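Acetyltransferase (Escherichia coli, PDB 7BYY) transfers the acetyl group of acetyl-CoA to aminoacyl-tRNAs, probably including glycyl-tRNA(Gly), as the GNAT-family toxin of a toxin-antitoxin system. Local coordinates at residues 46-50 with 51-55; 125-128 with 129-133; 148-152 with 153-157. The protein carries 1 engineered substitution. One frame throughout, in Å; residues are numbered along the deposited sequence.

Contact 1. Residues 46-50 with 51-55; sequences KKSVR and NSDCA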
loop_
_atom_site.group_PDB
_atom_site.type_symbol
_atom_site.label_atom_id
_atom_site.label_comp_id
_atom_site.label_asym_id
_atom_site.label_seq_id
_atom_site.Cartn_x
_atom_site.Cartn_y
_atom_site.Cartn_z
ATOM N N LYS A 46 2.554 3.865 -20.324
ATOM C CA LYS A 46 3.658 2.910 -20.294
ATOM C C LYS A 46 4.738 3.331 -19.302
ATOM O O LYS A 46 5.254 2.500 -18.545
ATOM C CB LYS A 46 4.253 2.758 -21.694
ATOM C CG LYS A 46 3.374 2.006 -22.680
ATOM C CD LYS A 46 4.159 1.644 -23.926
ATOM C CE LYS A 46 3.582 0.421 -24.618
ATOM N NZ LYS A 46 4.551 -0.183 -25.584
ATOM N N LYS A 47 5.089 4.615 -19.288
ATOM C CA LYS A 47 6.199 5.063 -18.458
ATOM C C LYS A 47 5.811 5.216 -16.998
ATOM O O LYS A 47 6.679 5.140 -16.122
ATOM C CB LYS A 47 6.740 6.381 -18.992
ATOM C CG LYS A 47 6.659 6.468 -20.494
ATOM C CD LYS A 47 6.718 7.912 -20.947
ATOM C CE LYS A 47 7.988 8.142 -21.756
ATOM N NZ LYS A 47 8.021 9.422 -22.490
ATOM N N SER A 48 4.529 5.439 -16.712
ATOM C CA SER A 48 4.109 5.567 -15.322
ATOM C C SER A 48 4.305 4.257 -14.568
ATOM O O SER A 48 4.906 4.235 -13.489
ATOM C CB SER A 48 2.654 6.029 -15.253
ATOM O OG SER A 48 2.546 7.393 -15.613
ATOM N N VAL A 49 3.810 3.149 -15.125
ATOM C CA VAL A 49 3.957 1.871 -14.434
ATOM C C VAL A 49 5.371 1.319 -14.554
ATOM O O VAL A 49 5.777 0.498 -13.722
ATOM C CB VAL A 49 2.929 0.839 -14.935
ATOM C CG1 VAL A 49 1.545 1.472 -15.032
ATOM C CG2 VAL A 49 3.346 0.255 -16.267
ATOM N N ARG A 50 6.138 1.749 -15.559
ATOM C CA ARG A 50 7.547 1.375 -15.624
ATOM C C ARG A 50 8.314 1.986 -14.461
ATOM O O ARG A 50 9.088 1.301 -13.781
ATOM C CB ARG A 50 8.147 1.811 -16.959
ATOM C CG ARG A 50 8.300 0.684 -17.966
ATOM C CD ARG A 50 9.334 1.020 -19.028
ATOM N NE ARG A 50 8.735 1.663 -20.195
ATOM C CZ ARG A 50 8.385 1.021 -21.306
ATOM N NH1 ARG A 50 8.570 -0.290 -21.400
ATOM N NH2 ARG A 50 7.848 1.688 -22.320
ATOM N N ASN A 51 8.102 3.279 -14.212
ATOM C CA ASN A 51 8.609 3.910 -13.000
ATOM C C ASN A 51 7.981 3.314 -11.749
ATOM O O ASN A 51 8.506 3.517 -10.649
ATOM C CB ASN A 51 8.347 5.417 -13.057
ATOM C CG ASN A 51 9.168 6.199 -12.047
ATOM O OD1 ASN A 51 9.017 6.033 -10.835
ATOM N ND2 ASN A 51 10.043 7.065 -12.546
ATOM N N SER A 52 6.889 2.563 -11.900
ATOM C CA SER A 52 6.050 2.135 -10.781
ATOM C C SER A 52 5.481 3.350 -10.054
ATOM O O SER A 52 5.447 3.408 -8.823
ATOM C CB SER A 52 6.798 1.206 -9.817
ATOM O OG SER A 52 7.660 1.930 -8.960
ATOM N N ASP A 53 5.052 4.347 -10.836
ATOM C CA ASP A 53 4.261 5.448 -10.302
ATOM C C ASP A 53 2.852 5.005 -9.934
ATOM O O ASP A 53 2.193 5.675 -9.133
ATOM C CB ASP A 53 4.178 6.587 -11.320
ATOM C CG ASP A 53 5.505 7.282 -11.538
ATOM O OD1 ASP A 53 6.097 7.769 -10.551
ATOM O OD2 ASP A 53 5.956 7.346 -12.702
ATOM N N CYS A 54 2.380 3.901 -10.508
ATOM C CA CYS A 54 1.034 3.398 -10.277
ATOM C C CYS A 54 0.960 1.977 -10.817
ATOM O O CYS A 54 1.842 1.525 -11.552
ATOM C CB CYS A 54 -0.023 4.279 -10.950
ATOM S SG CYS A 54 0.027 4.266 -12.769
ATOM N N ALA A 55 -0.108 1.280 -10.438
ATOM C CA ALA A 55 -0.490 0.026 -11.064
ATOM C C ALA A 55 -1.744 0.246 -11.897
ATOM O O ALA A 55 -2.547 1.139 -11.611
ATOM C CB ALA A 55 -0.740 -1.069 -10.027
#

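Contact 2. Residues 125-128 with 129-133; sequences HVKI and IHQAL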
loop_
_atom_site.group_PDB
_atom_site.type_symbol
_atom_site.label_atom_id
_atom_site.label_comp_id
_atom_site.label_asym_id
_atom_site.label_seq_id
_atom_site.Cartn_x
_atom_site.Cartn_y
_atom_site.Cartn_z
ATOM N N HIS A 125 -8.632 -6.570 -6.490
ATOM C CA HIS A 125 -7.211 -6.298 -6.332
ATOM C C HIS A 125 -6.925 -5.560 -5.031
ATOM O O HIS A 125 -5.876 -5.783 -4.412
ATOM C CB HIS A 125 -6.693 -5.496 -7.524
ATOM C CG HIS A 125 -5.205 -5.516 -7.658
ATOM N ND1 HIS A 125 -4.512 -6.631 -8.079
ATOM C CD2 HIS A 125 -4.274 -4.563 -7.416
ATOM C CE1 HIS A 125 -3.219 -6.360 -8.099
ATOM N NE2 HIS A 125 -3.048 -5.111 -7.700
ATOM N N VAL A 126 -7.838 -4.683 -4.607
ATOM C CA VAL A 126 -7.686 -4.007 -3.322
ATOM C C VAL A 126 -7.684 -5.021 -2.186
ATOM O O VAL A 126 -6.932 -4.887 -1.213
ATOM C CB VAL A 126 -8.792 -2.950 -3.142
ATOM C CG1 VAL A 126 -8.791 -2.410 -1.723
ATOM C CG2 VAL A 126 -8.600 -1.820 -4.133
ATOM N N LYS A 127 -8.516 -6.062 -2.299
ATOM C CA LYS A 127 -8.519 -7.118 -1.292
ATOM C C LYS A 127 -7.154 -7.790 -1.202
ATOM O O LYS A 127 -6.658 -8.061 -0.101
ATOM C CB LYS A 127 -9.609 -8.142 -1.612
ATOM C CG LYS A 127 -9.694 -9.317 -0.644
ATOM C CD LYS A 127 -10.947 -10.136 -0.908
ATOM C CE LYS A 127 -10.812 -11.559 -0.385
ATOM N NZ LYS A 127 -10.446 -11.595 1.061
ATOM N N ILE A 128 -6.528 -8.059 -2.352
ATOM C CA ILE A 128 -5.175 -8.608 -2.352
ATOM C C ILE A 128 -4.225 -7.657 -1.637
ATOM O O ILE A 128 -3.420 -8.065 -0.791
ATOM C CB ILE A 128 -4.708 -8.890 -3.792
ATOM C CG1 ILE A 128 -5.620 -9.921 -4.465
ATOM C CG2 ILE A 128 -3.244 -9.330 -3.804
ATOM C CD1 ILE A 128 -5.102 -11.341 -4.407
ATOM N N ILE A 129 -4.309 -6.367 -1.967
ATOM C CA ILE A 129 -3.430 -5.382 -1.346
ATOM C C ILE A 129 -3.647 -5.352 0.161
ATOM O O ILE A 129 -2.692 -5.245 0.941
ATOM C CB ILE A 129 -3.654 -4.000 -1.984
ATOM C CG1 ILE A 129 -3.234 -4.037 -3.456
ATOM C CG2 ILE A 129 -2.912 -2.925 -1.208
ATOM C CD1 ILE A 129 -3.596 -2.795 -4.236
ATOM N N HIS A 130 -4.904 -5.478 0.591
ATOM C CA HIS A 130 -5.231 -5.353 2.007
ATOM C C HIS A 130 -4.628 -6.483 2.833
ATOM O O HIS A 130 -4.279 -6.275 4.002
ATOM C CB HIS A 130 -6.747 -5.318 2.183
ATOM C CG HIS A 130 -7.188 -5.061 3.589
ATOM N ND1 HIS A 130 -6.770 -3.964 4.312
ATOM C CD2 HIS A 130 -8.015 -5.756 4.405
ATOM C CE1 HIS A 130 -7.322 -3.995 5.512
ATOM N NE2 HIS A 130 -8.082 -5.073 5.593
ATOM N N GLN A 131 -4.492 -7.674 2.250
ATOM C CA GLN A 131 -3.962 -8.803 3.003
ATOM C C GLN A 131 -2.453 -8.708 3.192
ATOM O O GLN A 131 -1.927 -9.209 4.190
ATOM C CB GLN A 131 -4.342 -10.111 2.311
ATOM C CG GLN A 131 -5.758 -10.567 2.636
ATOM C CD GLN A 131 -6.436 -11.280 1.479
ATOM O OE1 GLN A 131 -7.658 -11.433 1.461
ATOM N NE2 GLN A 131 -5.644 -11.723 0.508
ATOM N N ALA A 132 -1.745 -8.062 2.265
ATOM C CA ALA A 132 -0.315 -7.841 2.431
ATOM C C ALA A 132 -0.023 -6.571 3.218
ATOM O O ALA A 132 0.914 -6.540 4.025
ATOM C CB ALA A 132 0.375 -7.775 1.066
ATOM N N LEU A 133 -0.816 -5.524 3.000
ATOM C CA LEU A 133 -0.642 -4.246 3.676
ATOM C C LEU A 133 -2.008 -3.686 4.052
ATOM O O LEU A 133 -2.816 -3.372 3.168
ATOM C CB LEU A 133 0.121 -3.264 2.782
ATOM C CG LEU A 133 0.486 -1.911 3.395
ATOM C CD1 LEU A 133 1.336 -2.089 4.645
ATOM C CD2 LEU A 133 1.208 -1.056 2.369
#

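Contact 3. Residues 148-152 with 153-157; sequences NFYAR and LGFVQ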
loop_
_atom_site.group_PDB
_atom_site.type_symbol
_atom_site.label_atom_id
_atom_site.label_comp_id
_atom_site.label_asym_id
_atom_site.label_seq_id
_atom_site.Cartn_x
_atom_site.Cartn_y
_atom_site.Cartn_z
ATOM N N ASN A 148 -21.866 10.577 -9.441
ATOM C CA ASN A 148 -23.002 9.689 -9.219
ATOM C C ASN A 148 -22.611 8.227 -9.379
ATOM O O ASN A 148 -23.190 7.357 -8.720
ATOM C CB ASN A 148 -24.143 10.048 -10.170
ATOM C CG ASN A 148 -25.153 10.979 -9.534
ATOM O OD1 ASN A 148 -25.254 12.151 -9.902
ATOM N ND2 ASN A 148 -25.906 10.464 -8.566
ATOM N N PHE A 149 -21.632 7.936 -10.237
ATOM C CA PHE A 149 -21.199 6.557 -10.431
ATOM C C PHE A 149 -20.584 5.989 -9.156
ATOM O O PHE A 149 -21.044 4.968 -8.630
ATOM C CB PHE A 149 -20.209 6.478 -11.596
ATOM C CG PHE A 149 -19.542 5.141 -11.735
ATOM C CD1 PHE A 149 -20.248 4.046 -12.207
ATOM C CD2 PHE A 149 -18.209 4.977 -11.394
ATOM C CE1 PHE A 149 -19.636 2.812 -12.335
ATOM C CE2 PHE A 149 -17.592 3.745 -11.519
ATOM C CZ PHE A 149 -18.307 2.662 -11.992
ATOM N N TYR A 150 -19.535 6.641 -8.641
ATOM C CA TYR A 150 -18.882 6.143 -7.434
ATOM C C TYR A 150 -19.821 6.205 -6.234
ATOM O O TYR A 150 -19.788 5.325 -5.366
ATOM C CB TYR A 150 -17.598 6.931 -7.162
ATOM C CG TYR A 150 -16.559 6.833 -8.264
ATOM C CD1 TYR A 150 -15.865 5.647 -8.496
ATOM C CD2 TYR A 150 -16.271 7.927 -9.070
ATOM C CE1 TYR A 150 -14.914 5.560 -9.505
ATOM C CE2 TYR A 150 -15.326 7.850 -10.078
ATOM C CZ TYR A 150 -14.649 6.667 -10.294
ATOM O OH TYR A 150 -13.709 6.601 -11.301
ATOM N N ALA A 151 -20.672 7.234 -6.171
ATOM C CA ALA A 151 -21.658 7.308 -5.098
ATOM C C ALA A 151 -22.652 6.161 -5.183
ATOM O O ALA A 151 -23.111 5.658 -4.151
ATOM C CB ALA A 151 -22.394 8.647 -5.140
ATOM N N ARG A 152 -22.984 5.726 -6.398
ATOM C CA ARG A 152 -23.923 4.627 -6.571
ATOM C C ARG A 152 -23.339 3.279 -6.178
ATOM O O ARG A 152 -24.085 2.296 -6.127
ATOM C CB ARG A 152 -24.420 4.573 -8.018
ATOM C CG ARG A 152 -25.678 5.391 -8.251
ATOM C CD ARG A 152 -26.334 5.059 -9.577
ATOM N NE ARG A 152 -25.748 5.812 -10.681
ATOM C CZ ARG A 152 -24.846 5.317 -11.523
ATOM N NH1 ARG A 152 -24.429 4.066 -11.385
ATOM N NH2 ARG A 152 -24.366 6.074 -12.502
ATOM N N LEU A 153 -22.041 3.203 -5.893
ATOM C CA LEU A 153 -21.403 1.942 -5.542
ATOM C C LEU A 153 -20.680 2.027 -4.201
ATOM O O LEU A 153 -19.732 1.278 -3.953
ATOM C CB LEU A 153 -20.450 1.495 -6.649
ATOM C CG LEU A 153 -21.076 1.495 -8.046
ATOM C CD1 LEU A 153 -20.020 1.658 -9.111
ATOM C CD2 LEU A 153 -21.881 0.227 -8.282
ATOM N N GLY A 154 -21.113 2.938 -3.325
ATOM C CA GLY A 154 -20.700 2.954 -1.931
ATOM C C GLY A 154 -19.960 4.209 -1.510
ATOM O O GLY A 154 -19.992 4.571 -0.329
ATOM N N PHE A 155 -19.282 4.870 -2.445
ATOM C CA PHE A 155 -18.434 6.002 -2.087
ATOM C C PHE A 155 -19.265 7.150 -1.527
ATOM O O PHE A 155 -20.315 7.501 -2.074
ATOM C CB PHE A 155 -17.633 6.468 -3.301
ATOM C CG PHE A 155 -16.485 5.565 -3.654
ATOM C CD1 PHE A 155 -16.674 4.480 -4.493
ATOM C CD2 PHE A 155 -15.216 5.805 -3.153
ATOM C CE1 PHE A 155 -15.618 3.651 -4.827
ATOM C CE2 PHE A 155 -14.156 4.978 -3.480
ATOM C CZ PHE A 155 -14.357 3.900 -4.320
ATOM N N VAL A 156 -18.794 7.728 -0.426
ATOM C CA VAL A 156 -19.430 8.875 0.213
ATOM C C VAL A 156 -18.573 10.106 -0.055
ATOM O O VAL A 156 -17.348 10.070 0.118
ATOM C CB VAL A 156 -19.626 8.647 1.724
ATOM C CG1 VAL A 156 -18.354 8.107 2.358
ATOM C CG2 VAL A 156 -20.051 9.935 2.406
ATOM N N GLN A 157 -19.213 11.187 -0.493
ATOM C CA GLN A 157 -18.481 12.410 -0.788
ATOM C C GLN A 157 -18.077 13.110 0.503
ATOM O O GLN A 157 -18.867 13.222 1.445
ATOM C CB GLN A 157 -19.327 13.340 -1.655
ATOM C CG GLN A 157 -18.586 14.574 -2.136
ATOM C CD GLN A 157 -19.341 15.326 -3.210
ATOM O OE1 GLN A 157 -20.245 14.783 -3.848
ATOM N NE2 GLN A 157 -18.982 16.591 -3.411
#

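Contact 1. Residues 46-50 with 51-55
A Schellman motif closes helix 35-50, with Ser48 and Val49 of its last turn meeting Ser52 and Asp53 of the loop that follows. Two backbone bonds define it. Asp53 N donates to Ser48 O at 2.7 Å, five residues back, with an N-H...O angle of 154°. Within that wider turn, Ser52 N makes a weak bond to Val49 O at 3.0 Å. The reversal is made at Ser52, whose positive phi of 61° takes the chain out of helical geometry. One step earlier, Asn51 N still bonds to Lys47 O at 3.0 Å in the ordinary i to i+4 pattern; the N-H points almost straight at the oxygen, but the nitrogen stands above the carbonyl plane.

The side chains follow the reversal. The backbone turn itself puts Asp53 CB 3.3 Å from Ser48 O. From there chi1 of -68° lays the carboxylate beside the backbone N, with OD2 3.4 Å from Ser48 O, two acceptors and no bond; OD1 forms a salt bridge with Lys136 of the second subunit. Ser48 OG is hydrogen-bonded to Ser44 O, one turn earlier in the helix. Beyond the turn the contact becomes apolar, as Cys54 brings SG to 3.9 Å from Val49 CG1 and to 4.0 Å from Ser48 CB. The same CG1 also lies 3.5 Å from Cys54 O. Cys54 further touches Thr72 and Thr74 of strand 67-79, and Ala55 bonds through its backbone to Phe73, so the strand begins three residues after Ser52. The paired 6→1 and 5→2 bonds around a residue of positive phi are the signature of a Schellman C-cap, used here to end helix 35-50 and lead the chain into strand 55-61.

Contact 2. Residues 125-128 with 129-133
His125 O accepts a hydrogen bond from Ile129 N at 3.0 Å and Val126 O accepts one from His130 N at 2.8 Å, consecutive i to i+4 bonds that establish regular alpha-helical geometry through the last turns of helix 114-132. Gln131 N continues the series to Lys127 O, while the bond from Ala132 N to Ile128 O is weak.

One side-chain pair repeats the four-residue spacing with polar atoms. Lys127 runs extended until its last torsion, where a bend (chi4 55°) lets NZ donate a hydrogen bond to Gln131 OE1 at 2.8 Å; the C=O...N angle of 172° places the ammonium nearly in line with the carbonyl bond. On another flank Ile129 packs against His125: Ile129 CD1 lies 3.7 Å from His125 CD2, approaching the imidazole obliquely, and Ile129 CG1 passes 3.3 Å from His125 O. The polar end of His125 reaches across the dimer, where NE2 bonds to Ala132 O of the second subunit, and the reciprocal bond is also made. His130 ND1 instead accepts a hydrogen bond from Ile135 N, in the connection leading to the next strand. These are contacts of the helix in a beta-alpha-beta unit, here joining strands 94-105 and 137-142 of the GNAT fold.

Contact 3. Residues 148-152 with 153-157
Tyr150 and Phe155 form a T-shaped aromatic pair across the turn between helix 147-151 and strand 156-157, in the FYxxxGF sequence familiar from the C-terminal half of the GNAT fold. The tyrosine directs its edge at the face of the phenylalanine; the centroids are 5.7 Å apart and the planes stand at 79°. The two side chains nevertheless run side by side, both with CG anti to the carbonyl carbon, and near their bases Tyr150 CB lies 3.7 Å from Phe155 CD1. Phe155 continues inward to Val138, Leu140, Met170 and Leu172, and so fits the helix end onto the sheet.

Leu153 sets CD1 over one face of the Phe149 ring, 3.7 Å from its centroid and 24° off the normal, a CH-pi contact. Phe149 CG is anti to its backbone N (chi1 171°), which swings the ring toward the leucine, while Leu153 also rests on Gln116 and Leu119 of helix 114-132.

The backbone that carries Leu153 makes a type I turn from Ala151 to Gly154. Just before it, Tyr150 O accepts hydrogen bonds from two amides on opposite faces of its carbonyl plane: Phe155 N at 3.0 Å and Leu153 N at 3.1 Å, the latter standing well above that plane.

In the fold
All three contacts lie where a helix ends and the chain turns toward a strand, but their surroundings differ. Contact 1 is a surface contact, whereas contacts 2 and 3 are partly buried. Contacts 1 and 2 both touch the second subunit, one through Asp53 and that subunit's Lys136, the other through histidine-to-carbonyl bonds. Contact 3 touches no other chain and lies on the opposite side of the chain's centre from contact 1. It joins aromatic and CH-pi contacts to a backbone carbonyl with two hydrogen bonds, and its rings Tyr150 and Phe155 meet strands of the sheet. Backbone capping dominates 46-55, while a lysine-glutamine hydrogen bond and a histidine-isoleucine contact, each four residues apart, mark 125-133.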